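Local coordinates for clostripain-related protein (Bacteroides thetaiotaomicron, PDB 6N9J) that probably cleaves peptide bonds as a secreted cysteine protease of the clostripain (C11) family, and is held here in complex with an irreversible peptide inhibitor, at residues Gln39-Asp43 against Asn44-Leu48; Tyr162-Val166 against Glu167-Gln171; Glu194-Val197 against Pro198-Ala202. One frame throughout, in Å; residues are numbered along the deposited sequence.

Contact 1: Gln39-Asp43 against Asn44-Leu48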
ATOM      1  N   GLN A  39      13.430  -8.435 -17.920  1.00 31.86           N
ATOM      2  CA  GLN A  39      13.619  -9.249 -19.116  1.00 36.12           C
ATOM      3  C   GLN A  39      12.390  -9.244 -20.023  1.00 39.52           C
ATOM      4  O   GLN A  39      12.514  -9.314 -21.245  1.00 43.15           O
ATOM      5  CB  GLN A  39      13.988 -10.686 -18.734  1.00 37.82           C
ATOM      6  CG  GLN A  39      15.347 -10.813 -18.047  1.00 40.65           C
ATOM      7  CD  GLN A  39      16.509 -10.459 -18.970  1.00 44.46           C
ATOM      8  OE1 GLN A  39      16.342 -10.357 -20.188  1.00 48.70           O
ATOM      9  NE2 GLN A  39      17.693 -10.268 -18.392  1.00 42.05           N
ATOM     10  N   SER A  40      11.207  -9.148 -19.431  1.00 37.32           N
ATOM     11  CA  SER A  40       9.976  -9.130 -20.210  1.00 38.10           C
ATOM     12  C   SER A  40       9.526  -7.703 -20.492  1.00 35.03           C
ATOM     13  O   SER A  40       8.424  -7.481 -20.986  1.00 37.12           O
ATOM     14  CB  SER A  40       8.870  -9.884 -19.476  1.00 40.61           C
ATOM     15  OG  SER A  40       9.350 -11.116 -18.966  1.00 44.70           O
ATOM     16  N   VAL A  41      10.369  -6.733 -20.154  1.00 30.34           N
ATOM     17  CA  VAL A  41      10.030  -5.327 -20.346  1.00 25.60           C
ATOM     18  C   VAL A  41      10.932  -4.689 -21.396  1.00 28.63           C
ATOM     19  O   VAL A  41      12.142  -4.880 -21.369  1.00 31.12           O
ATOM     20  CB  VAL A  41      10.155  -4.523 -19.037  1.00 23.13           C
ATOM     21  CG1 VAL A  41       9.741  -3.069 -19.267  1.00 22.55           C
ATOM     22  CG2 VAL A  41       9.315  -5.147 -17.921  1.00 21.00           C
ATOM     23  N   ASP A  42      10.337  -3.939 -22.319  1.00 31.88           N
ATOM     24  CA  ASP A  42      11.087  -3.171 -23.308  1.00 35.55           C
ATOM     25  C   ASP A  42      11.481  -1.808 -22.732  1.00 37.51           C
ATOM     26  O   ASP A  42      10.652  -0.901 -22.657  1.00 34.70           O
ATOM     27  CB  ASP A  42      10.257  -3.001 -24.585  1.00 39.03           C
ATOM     28  CG  ASP A  42      11.005  -2.252 -25.693  1.00 44.84           C
ATOM     29  OD1 ASP A  42      12.240  -2.053 -25.585  1.00 45.30           O
ATOM     30  OD2 ASP A  42      10.347  -1.884 -26.696  1.00 47.56           O
ATOM     31  N   ASP A  43      12.749  -1.667 -22.343  1.00 42.75           N
ATOM     32  CA  ASP A  43      13.242  -0.446 -21.698  1.00 45.90           C
ATOM     33  C   ASP A  43      13.399   0.743 -22.666  1.00 46.12           C
ATOM     34  O   ASP A  43      13.828   1.825 -22.259  1.00 44.64           O
ATOM     35  CB  ASP A  43      14.580  -0.720 -20.987  1.00 49.10           C
ATOM     36  CG  ASP A  43      15.636  -1.311 -21.919  1.00 54.77           C
ATOM     37  OD1 ASP A  43      15.278  -2.158 -22.765  1.00 57.08           O
ATOM     38  OD2 ASP A  43      16.822  -0.925 -21.811  1.00 55.77           O
ATOM     39  N   ASN A  44      13.054   0.547 -23.936  1.00 45.19           N
ATOM     40  CA  ASN A  44      13.035   1.648 -24.893  1.00 44.87           C
ATOM     41  C   ASN A  44      11.954   2.673 -24.560  1.00 44.38           C
ATOM     42  O   ASN A  44      12.120   3.867 -24.817  1.00 46.95           O
ATOM     43  CB  ASN A  44      12.816   1.132 -26.316  1.00 46.84           C
ATOM     44  CG  ASN A  44      14.011   0.389 -26.864  1.00 48.38           C
ATOM     45  OD1 ASN A  44      15.157   0.693 -26.527  1.00 46.21           O
ATOM     46  ND2 ASN A  44      13.750  -0.591 -27.726  1.00 51.10           N
ATOM     47  N   HIS A  45      10.844   2.199 -24.000  1.00 39.24           N
ATOM     48  CA  HIS A  45       9.690   3.054 -23.741  1.00 38.02           C
ATOM     49  C   HIS A  45       9.318   3.081 -22.259  1.00 33.32           C
ATOM     50  O   HIS A  45       8.493   3.878 -21.835  1.00 34.91           O
ATOM     51  CB  HIS A  45       8.482   2.582 -24.556  1.00 41.61           C
ATOM     52  CG  HIS A  45       8.790   2.302 -25.995  1.00 47.27           C
ATOM     53  ND1 HIS A  45       9.025   3.301 -26.915  1.00 50.00           N
ATOM     54  CD2 HIS A  45       8.887   1.133 -26.673  1.00 48.80           C
ATOM     55  CE1 HIS A  45       9.265   2.761 -28.098  1.00 51.71           C
ATOM     56  NE2 HIS A  45       9.187   1.448 -27.979  1.00 51.46           N
ATOM     57  N   ASN A  46       9.926   2.198 -21.478  1.00 28.11           N
ATOM     58  CA  ASN A  46       9.539   2.004 -20.088  1.00 23.68           C
ATOM     59  C   ASN A  46      10.706   2.241 -19.138  1.00 24.23           C
ATOM     60  O   ASN A  46      11.779   1.659 -19.308  1.00 26.49           O
ATOM     61  CB  ASN A  46       8.978   0.595 -19.894  1.00 23.12           C
ATOM     62  CG  ASN A  46       7.777   0.311 -20.790  1.00 26.32           C
ATOM     63  OD1 ASN A  46       6.785   1.035 -20.760  1.00 25.61           O
ATOM     64  ND2 ASN A  46       7.870  -0.744 -21.598  1.00 30.08           N
ATOM     65  N   ASN A  47      10.499   3.104 -18.145  1.00 23.24           N
ATOM     66  CA  ASN A  47      11.545   3.419 -17.180  1.00 22.93           C
ATOM     67  C   ASN A  47      11.236   2.900 -15.773  1.00 23.38           C
ATOM     68  O   ASN A  47      10.338   3.394 -15.101  1.00 23.50           O
ATOM     69  CB  ASN A  47      11.783   4.930 -17.128  1.00 23.01           C
ATOM     70  CG  ASN A  47      11.859   5.562 -18.508  1.00 28.72           C
ATOM     71  OD1 ASN A  47      12.821   5.357 -19.252  1.00 33.91           O
ATOM     72  ND2 ASN A  47      10.856   6.351 -18.846  1.00 29.10           N
ATOM     73  N   LEU A  48      11.992   1.898 -15.336  1.00 24.39           N
ATOM     74  CA  LEU A  48      11.902   1.418 -13.963  1.00 22.49           C
ATOM     75  C   LEU A  48      12.999   2.059 -13.113  1.00 20.17           C
ATOM     76  O   LEU A  48      14.174   1.729 -13.260  1.00 19.92           O
ATOM     77  CB  LEU A  48      12.008  -0.109 -13.912  1.00 23.15           C
ATOM     78  CG  LEU A  48      11.870  -0.728 -12.512  1.00 21.22           C
ATOM     79  CD1 LEU A  48      10.513  -0.398 -11.885  1.00 18.49           C
ATOM     80  CD2 LEU A  48      12.085  -2.238 -12.620  1.00 21.94           C
TER
HETATM   81  O   HOH W   1      11.691  -0.427 -29.551  1.00 56.57           O
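Asn44 bonds Asp42 through its backbone, while its amide is linked to Asp42 only through a water. Asn44 N donates to Asp42 OD1 at 3.2 Å. The N-H comes from above the carboxylate, 64° out of its plane. CG of Asp42 is anti to its own backbone N (chi1 -178°), which swings the carboxylate over the start of the turn. The Asn44 amide stands nearly upright against this carboxylate. The water accepts from Asn44 ND2 at 2.8 Å and gives a weak bond to Asp42 OD2.

His45 follows with its ring turned 83° from the same carboxylate. His45 CD2 lies 3.4 Å from Asp42 OD2. His45 N reaches back to Asp42 O in a weak bond of 3.4 Å.

Asn46 gathers on that same carbonyl. Asn46 ND2 and Asp42 O are 3.0 Å apart, a weak, bent bond, and Asn46 N adds another weak one. Asp42 O is thus shared by three N-H groups, each bond weak. On the apolar side, Asn46 CB packs on Val41 CG1 at 3.8 Å. Asn46 O faces Asp43 CA in a CA-H...O contact of 3.5 Å. The carboxylate of Asp43 looks instead to Lys65, whose backbone N bonds its OD2.

The Asp42 OD1 bond to the second residue on makes an Asx turn. It overlaps a weakly bonded beta turn, and together they fit an Asx motif. The motif reverses the chain between helix 24-37 and strand 46-53, within a beta-alpha-beta crossover from strand 9-18.

Contact 2: Tyr162-Val166 against Glu167-Gln171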
ATOM      1  N   TYR A 162      -1.263  -2.682   6.034  1.00 17.63           N
ATOM      2  CA  TYR A 162      -2.439  -1.964   6.531  1.00 14.65           C
ATOM      3  C   TYR A 162      -2.792  -0.725   5.737  1.00 18.67           C
ATOM      4  O   TYR A 162      -3.526   0.127   6.231  1.00 22.42           O
ATOM      5  CB  TYR A 162      -2.238  -1.531   7.994  1.00 14.05           C
ATOM      6  CG  TYR A 162      -1.989  -2.625   9.017  1.00 15.07           C
ATOM      7  CD1 TYR A 162      -2.933  -3.623   9.252  1.00 15.94           C
ATOM      8  CD2 TYR A 162      -0.834  -2.623   9.793  1.00 17.41           C
ATOM      9  CE1 TYR A 162      -2.714  -4.619  10.213  1.00 16.72           C
ATOM     10  CE2 TYR A 162      -0.604  -3.609  10.754  1.00 18.11           C
ATOM     11  CZ  TYR A 162      -1.552  -4.603  10.960  1.00 20.04           C
ATOM     12  OH  TYR A 162      -1.337  -5.575  11.920  1.00 22.93           O
ATOM     13  N   MET A 163      -2.270  -0.599   4.526  1.00 16.34           N
ATOM     14  CA  MET A 163      -2.406   0.659   3.797  1.00 15.52           C
ATOM     15  C   MET A 163      -3.713   0.756   3.015  1.00 13.41           C
ATOM     16  O   MET A 163      -4.159   1.865   2.696  1.00 13.21           O
ATOM     17  CB  MET A 163      -1.205   0.860   2.852  1.00 10.11           C
ATOM     18  CG  MET A 163       0.131   1.054   3.580  1.00 14.71           C
ATOM     19  SD  MET A 163       0.142   2.167   5.018  1.00 10.57           S
ATOM     20  CE  MET A 163      -0.455   3.681   4.342  1.00 10.70           C
ATOM     21  N   GLN A 164      -4.335  -0.390   2.721  1.00 12.21           N
ATOM     22  CA  GLN A 164      -5.602  -0.394   1.986  1.00 15.68           C
ATOM     23  C   GLN A 164      -6.760  -0.069   2.954  1.00 17.80           C
ATOM     24  O   GLN A 164      -7.645  -0.893   3.216  1.00 14.97           O
ATOM     25  CB  GLN A 164      -5.822  -1.731   1.271  1.00 18.21           C
ATOM     26  CG  GLN A 164      -6.835  -1.681   0.114  1.00 19.32           C
ATOM     27  CD  GLN A 164      -6.287  -1.032  -1.166  1.00 20.61           C
ATOM     28  OE1 GLN A 164      -5.479  -0.107  -1.117  1.00 22.58           O
ATOM     29  NE2 GLN A 164      -6.738  -1.521  -2.315  1.00 19.11           N
ATOM     30  N   SER A 165      -6.694   1.160   3.471  1.00 19.55           N
ATOM     31  CA  SER A 165      -7.649   1.779   4.377  1.00 18.45           C
ATOM     32  C   SER A 165      -8.418   2.881   3.643  1.00 18.29           C
ATOM     33  O   SER A 165      -7.826   3.643   2.868  1.00 19.06           O
ATOM     34  CB  SER A 165      -6.894   2.332   5.599  1.00 17.45           C
ATOM     35  OG  SER A 165      -7.392   3.581   6.039  1.00 17.90           O
ATOM     36  N   VAL A 166      -9.727   2.959   3.879  1.00 15.58           N
ATOM     37  CA  VAL A 166     -10.575   3.911   3.173  1.00 15.05           C
ATOM     38  C   VAL A 166     -10.202   5.334   3.579  1.00 17.20           C
ATOM     39  O   VAL A 166     -10.360   6.273   2.794  1.00 18.00           O
ATOM     40  CB  VAL A 166     -12.095   3.639   3.442  1.00 20.98           C
ATOM     41  CG1 VAL A 166     -12.468   4.019   4.853  1.00 19.88           C
ATOM     42  CG2 VAL A 166     -12.995   4.381   2.443  1.00 19.78           C
ATOM     43  N   GLU A 167      -9.688   5.491   4.799  1.00 15.42           N
ATOM     44  CA  GLU A 167      -9.229   6.793   5.282  1.00 17.94           C
ATOM     45  C   GLU A 167      -7.986   7.276   4.522  1.00 20.13           C
ATOM     46  O   GLU A 167      -7.870   8.451   4.175  1.00 21.99           O
ATOM     47  CB  GLU A 167      -8.929   6.725   6.785  1.00 19.40           C
ATOM     48  CG  GLU A 167     -10.165   6.508   7.667  1.00 23.08           C
ATOM     49  CD  GLU A 167     -10.500   5.041   7.897  1.00 24.05           C
ATOM     50  OE1 GLU A 167      -9.853   4.167   7.264  1.00 21.36           O
ATOM     51  OE2 GLU A 167     -11.423   4.763   8.712  1.00 24.58           O
ATOM     52  N   VAL A 168      -7.057   6.359   4.275  1.00 18.21           N
ATOM     53  CA  VAL A 168      -5.816   6.678   3.578  1.00 19.31           C
ATOM     54  C   VAL A 168      -6.068   6.979   2.109  1.00 18.40           C
ATOM     55  O   VAL A 168      -5.611   7.987   1.578  1.00 21.63           O
ATOM     56  CB  VAL A 168      -4.812   5.516   3.685  1.00 18.62           C
ATOM     57  CG1 VAL A 168      -3.552   5.811   2.873  1.00 18.67           C
ATOM     58  CG2 VAL A 168      -4.480   5.220   5.158  1.00 16.50           C
ATOM     59  N   VAL A 169      -6.781   6.075   1.456  1.00 16.63           N
ATOM     60  CA  VAL A 169      -7.100   6.207   0.047  1.00 17.41           C
ATOM     61  C   VAL A 169      -7.951   7.466  -0.213  1.00 19.22           C
ATOM     62  O   VAL A 169      -7.725   8.174  -1.198  1.00 17.42           O
ATOM     63  CB  VAL A 169      -7.823   4.943  -0.476  1.00 18.63           C
ATOM     64  CG1 VAL A 169      -8.268   5.144  -1.897  1.00 23.03           C
ATOM     65  CG2 VAL A 169      -6.905   3.717  -0.380  1.00 15.08           C
ATOM     66  N   TYR A 170      -8.907   7.769   0.664  1.00 17.27           N
ATOM     67  CA  TYR A 170      -9.678   9.000   0.484  1.00 17.18           C
ATOM     68  C   TYR A 170      -8.776  10.228   0.651  1.00 17.96           C
ATOM     69  O   TYR A 170      -8.884  11.183  -0.118  1.00 19.72           O
ATOM     70  CB  TYR A 170     -10.875   9.089   1.448  1.00 16.10           C
ATOM     71  CG  TYR A 170     -11.842  10.203   1.060  1.00 16.47           C
ATOM     72  CD1 TYR A 170     -12.850   9.979   0.128  1.00 17.76           C
ATOM     73  CD2 TYR A 170     -11.711  11.483   1.584  1.00 16.94           C
ATOM     74  CE1 TYR A 170     -13.712  10.989  -0.250  1.00 20.68           C
ATOM     75  CE2 TYR A 170     -12.569  12.496   1.216  1.00 19.85           C
ATOM     76  CZ  TYR A 170     -13.570  12.244   0.300  1.00 22.11           C
ATOM     77  OH  TYR A 170     -14.429  13.255  -0.074  1.00 27.38           O
ATOM     78  N   GLN A 171      -7.881  10.197   1.640  1.00 17.36           N
ATOM     79  CA  GLN A 171      -6.969  11.324   1.888  1.00 19.24           C
ATOM     80  C   GLN A 171      -6.040  11.608   0.707  1.00 20.41           C
ATOM     81  O   GLN A 171      -5.686  12.765   0.436  1.00 20.40           O
ATOM     82  CB  GLN A 171      -6.118  11.072   3.130  1.00 19.69           C
ATOM     83  CG  GLN A 171      -5.490  12.334   3.710  1.00 21.30           C
ATOM     84  CD  GLN A 171      -6.456  13.161   4.566  1.00 25.31           C
ATOM     85  OE1 GLN A 171      -7.378  12.631   5.206  1.00 25.22           O
ATOM     86  NE2 GLN A 171      -6.236  14.473   4.586  1.00 27.60           N
TER
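Ser165 caps the helix that starts at Val166, and its hydroxyl works in both directions. Ser165 OG donates to Glu167 OE1 at 2.8 Å, meeting the carboxylate on its anti side and near its plane. Ser165 OG also accepts from Val168 N at 3.3 Å, a weak capping bond.

The other Glu167 oxygen is satisfied by more distant parts of the chain. OE2 takes bonds from Tyr347 N, Tyr360 OH and Thr346 OG1. The carboxylate is therefore gripped at both oxygens, although it is buried. These donors, and the nearby helix start, would probably favour its charged form. A bend at chi2 (89°) folds the Glu167 chain back toward Ser165. There Glu167 OE1 also lies 3.6 Å from Val166 CG1.

The first carbonyls of the helix find regular partners. Ser165 O accepts from Val169 N at 3.0 Å, almost straight at 177°. Val166 O accepts from Tyr170 N at 3.0 Å, with the donor 39° out of the carbonyl plane. Just before the cap, Ser165 N bonds Met163 O across Gln164, the centre of an inverse gamma turn. The Gln164 amide points elsewhere: NE2 donates to Ser241 OG and Phe179 O.

Apolar groups close the rest. The Met163 chain is bent twice and sets CE 4.0 Å from Val168 CG1. Val168 CG2 sits 3.5 Å from Ser165 OG. Outside the segments, Trp366 takes the Tyr170 ring edge-to-face.

This is a serine N-cap on helix 166-171. It follows parallel strand 155-159; in caspase-like clan CD proteases the nucleophilic cysteine typically lies just beyond the end of the corresponding strand.

Contact 3: Glu194-Val197 against Pro198-Ala202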
ATOM      1  N   GLU A 194       9.510 -10.294  -9.787  1.00 21.73           N
ATOM      2  CA  GLU A 194       9.833 -10.938 -11.049  1.00 22.03           C
ATOM      3  C   GLU A 194       8.602 -11.037 -11.957  1.00 19.11           C
ATOM      4  O   GLU A 194       8.741 -11.183 -13.170  1.00 18.25           O
ATOM      5  CB  GLU A 194      10.436 -12.325 -10.811  1.00 27.70           C
ATOM      6  CG  GLU A 194       9.446 -13.387 -10.381  1.00 30.73           C
ATOM      7  CD  GLU A 194       9.187 -13.433  -8.878  1.00 34.16           C
ATOM      8  OE1 GLU A 194       9.577 -12.499  -8.130  1.00 33.43           O
ATOM      9  OE2 GLU A 194       8.583 -14.435  -8.442  1.00 37.80           O
ATOM     10  N   VAL A 195       7.397 -10.959 -11.384  1.00 18.73           N
ATOM     11  CA  VAL A 195       6.182 -10.909 -12.209  1.00 18.33           C
ATOM     12  C   VAL A 195       5.384  -9.616 -12.017  1.00 14.62           C
ATOM     13  O   VAL A 195       4.605  -9.244 -12.879  1.00 15.60           O
ATOM     14  CB  VAL A 195       5.241 -12.110 -11.950  1.00 20.72           C
ATOM     15  CG1 VAL A 195       5.733 -13.345 -12.703  1.00 21.69           C
ATOM     16  CG2 VAL A 195       5.064 -12.380 -10.439  1.00 19.12           C
ATOM     17  N   VAL A 196       5.590  -8.917 -10.909  1.00 16.44           N
ATOM     18  CA  VAL A 196       4.942  -7.623 -10.715  1.00 16.53           C
ATOM     19  C   VAL A 196       5.550  -6.532 -11.621  1.00 20.34           C
ATOM     20  O   VAL A 196       4.822  -5.673 -12.128  1.00 21.95           O
ATOM     21  CB  VAL A 196       5.005  -7.178  -9.236  1.00 15.88           C
ATOM     22  CG1 VAL A 196       4.713  -5.681  -9.102  1.00 14.56           C
ATOM     23  CG2 VAL A 196       4.014  -7.988  -8.403  1.00 16.64           C
ATOM     24  N   VAL A 197       6.863  -6.577 -11.863  1.00 21.64           N
ATOM     25  CA  VAL A 197       7.523  -5.530 -12.673  1.00 17.79           C
ATOM     26  C   VAL A 197       6.958  -5.425 -14.097  1.00 15.01           C
ATOM     27  O   VAL A 197       6.651  -4.321 -14.537  1.00 14.50           O
ATOM     28  CB  VAL A 197       9.074  -5.721 -12.738  1.00 18.91           C
ATOM     29  CG1 VAL A 197       9.670  -5.135 -14.038  1.00 15.75           C
ATOM     30  CG2 VAL A 197       9.729  -5.082 -11.529  1.00 20.23           C
ATOM     31  N   PRO A 198       6.805  -6.553 -14.821  1.00 15.20           N
ATOM     32  CA  PRO A 198       6.149  -6.366 -16.121  1.00 19.19           C
ATOM     33  C   PRO A 198       4.705  -5.853 -15.994  1.00 21.27           C
ATOM     34  O   PRO A 198       4.243  -5.113 -16.863  1.00 21.03           O
ATOM     35  CB  PRO A 198       6.176  -7.774 -16.740  1.00 19.38           C
ATOM     36  CG  PRO A 198       7.279  -8.493 -16.024  1.00 16.66           C
ATOM     37  CD  PRO A 198       7.242  -7.950 -14.622  1.00 15.71           C
ATOM     38  N   ALA A 199       4.010  -6.213 -14.918  1.00 20.99           N
ATOM     39  CA  ALA A 199       2.635  -5.741 -14.724  1.00 18.68           C
ATOM     40  C   ALA A 199       2.599  -4.238 -14.423  1.00 15.97           C
ATOM     41  O   ALA A 199       1.626  -3.561 -14.748  1.00 14.21           O
ATOM     42  CB  ALA A 199       1.941  -6.537 -13.605  1.00 17.20           C
ATOM     43  N   LEU A 200       3.666  -3.715 -13.822  1.00 15.57           N
ATOM     44  CA  LEU A 200       3.781  -2.271 -13.576  1.00 16.65           C
ATOM     45  C   LEU A 200       3.741  -1.464 -14.888  1.00 19.49           C
ATOM     46  O   LEU A 200       3.403  -0.273 -14.887  1.00 18.59           O
ATOM     47  CB  LEU A 200       5.082  -1.939 -12.835  1.00 15.34           C
ATOM     48  CG  LEU A 200       5.486  -2.500 -11.469  1.00 13.55           C
ATOM     49  CD1 LEU A 200       6.938  -2.076 -11.178  1.00 13.14           C
ATOM     50  CD2 LEU A 200       4.559  -2.004 -10.377  1.00 14.75           C
ATOM     51  N   PHE A 201       4.103  -2.118 -15.995  1.00 14.14           N
ATOM     52  CA  PHE A 201       4.195  -1.452 -17.291  1.00 16.38           C
ATOM     53  C   PHE A 201       3.160  -1.979 -18.270  1.00 19.93           C
ATOM     54  O   PHE A 201       3.232  -1.695 -19.466  1.00 18.82           O
ATOM     55  CB  PHE A 201       5.605  -1.613 -17.894  1.00 15.66           C
ATOM     56  CG  PHE A 201       6.699  -1.055 -17.027  1.00 16.04           C
ATOM     57  CD1 PHE A 201       6.936   0.307 -16.975  1.00 18.06           C
ATOM     58  CD2 PHE A 201       7.494  -1.896 -16.257  1.00 17.61           C
ATOM     59  CE1 PHE A 201       7.950   0.822 -16.175  1.00 18.85           C
ATOM     60  CE2 PHE A 201       8.502  -1.388 -15.442  1.00 16.56           C
ATOM     61  CZ  PHE A 201       8.729  -0.028 -15.401  1.00 17.52           C
ATOM     62  N   ALA A 202       2.205  -2.754 -17.757  1.00 23.14           N
ATOM     63  CA  ALA A 202       1.111  -3.250 -18.576  1.00 23.87           C
ATOM     64  C   ALA A 202       0.384  -2.076 -19.187  1.00 25.13           C
ATOM     65  O   ALA A 202       0.088  -1.100 -18.510  1.00 24.92           O
ATOM     66  CB  ALA A 202       0.154  -4.103 -17.759  1.00 21.98           C
TER
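Leu200 N makes the helical hydrogen bond to Val196 O at 2.8 Å. Leu200 N has a second, weak bond to Val197 O at 3.1 Å. Pro198 has no N-H to give, so the turn before it loses a bond and the helix kinks there.

Apolar contacts run along one flank. Leu200 splits its two methyls between the valines: CD2 lies 3.9 Å from Val196 CG1, and CD1 lies 4.1 Å from Val197 CG2. A chi2 of 172° turns CD1 toward Val197 and leaves CD2 beside Val196. An alanine at Leu200 would lose both branches and would probably open a gap against Val196, Val197, Leu48 and Ile210. The proline ring brings Pro198 CD to 3.4 Å from Val197 CB and so crowds that side chain.

The Phe201 ring adds a mixed contact. Phe201 CD2 is 3.1 Å from Val197 O, approached obliquely. Phe201 CE2 is 4.2 Å from Val197 CG1.

Beyond the segments, Arg11 NH1 bonds the carbonyls of Leu200 and Ala202. The chemistry implies a helix whose regular bonding is interrupted at an imino acid. Leu200 N shares its hydrogen between two carbonyls, and three-residue bonds from Phe201 N to Pro198 O and Ala202 N to Ala199 O follow, beside aliphatic packing.

The three contacts come in series along the chain. Contacts 1 and 3 are neighbours, with centres about 10 Å apart. Phe201 joins them: its CD1 lies 3.6 Å from Asn46 CB, and its CZ packs on Leu48 CB. Helix 193-200 makes its own contacts there, with Val197 and Leu200 on Leu48 and Pro198 on Val41. Contact 2 stands apart, its centre about 30 Å from the centre of contact 1 and 23 Å from that of contact 3. It follows strand 155-159, which belongs to the same mixed sheet as strand 46-53. Helix 193-200, from the middle of the chain, packs back on an early strand, tying distant parts of the chain together.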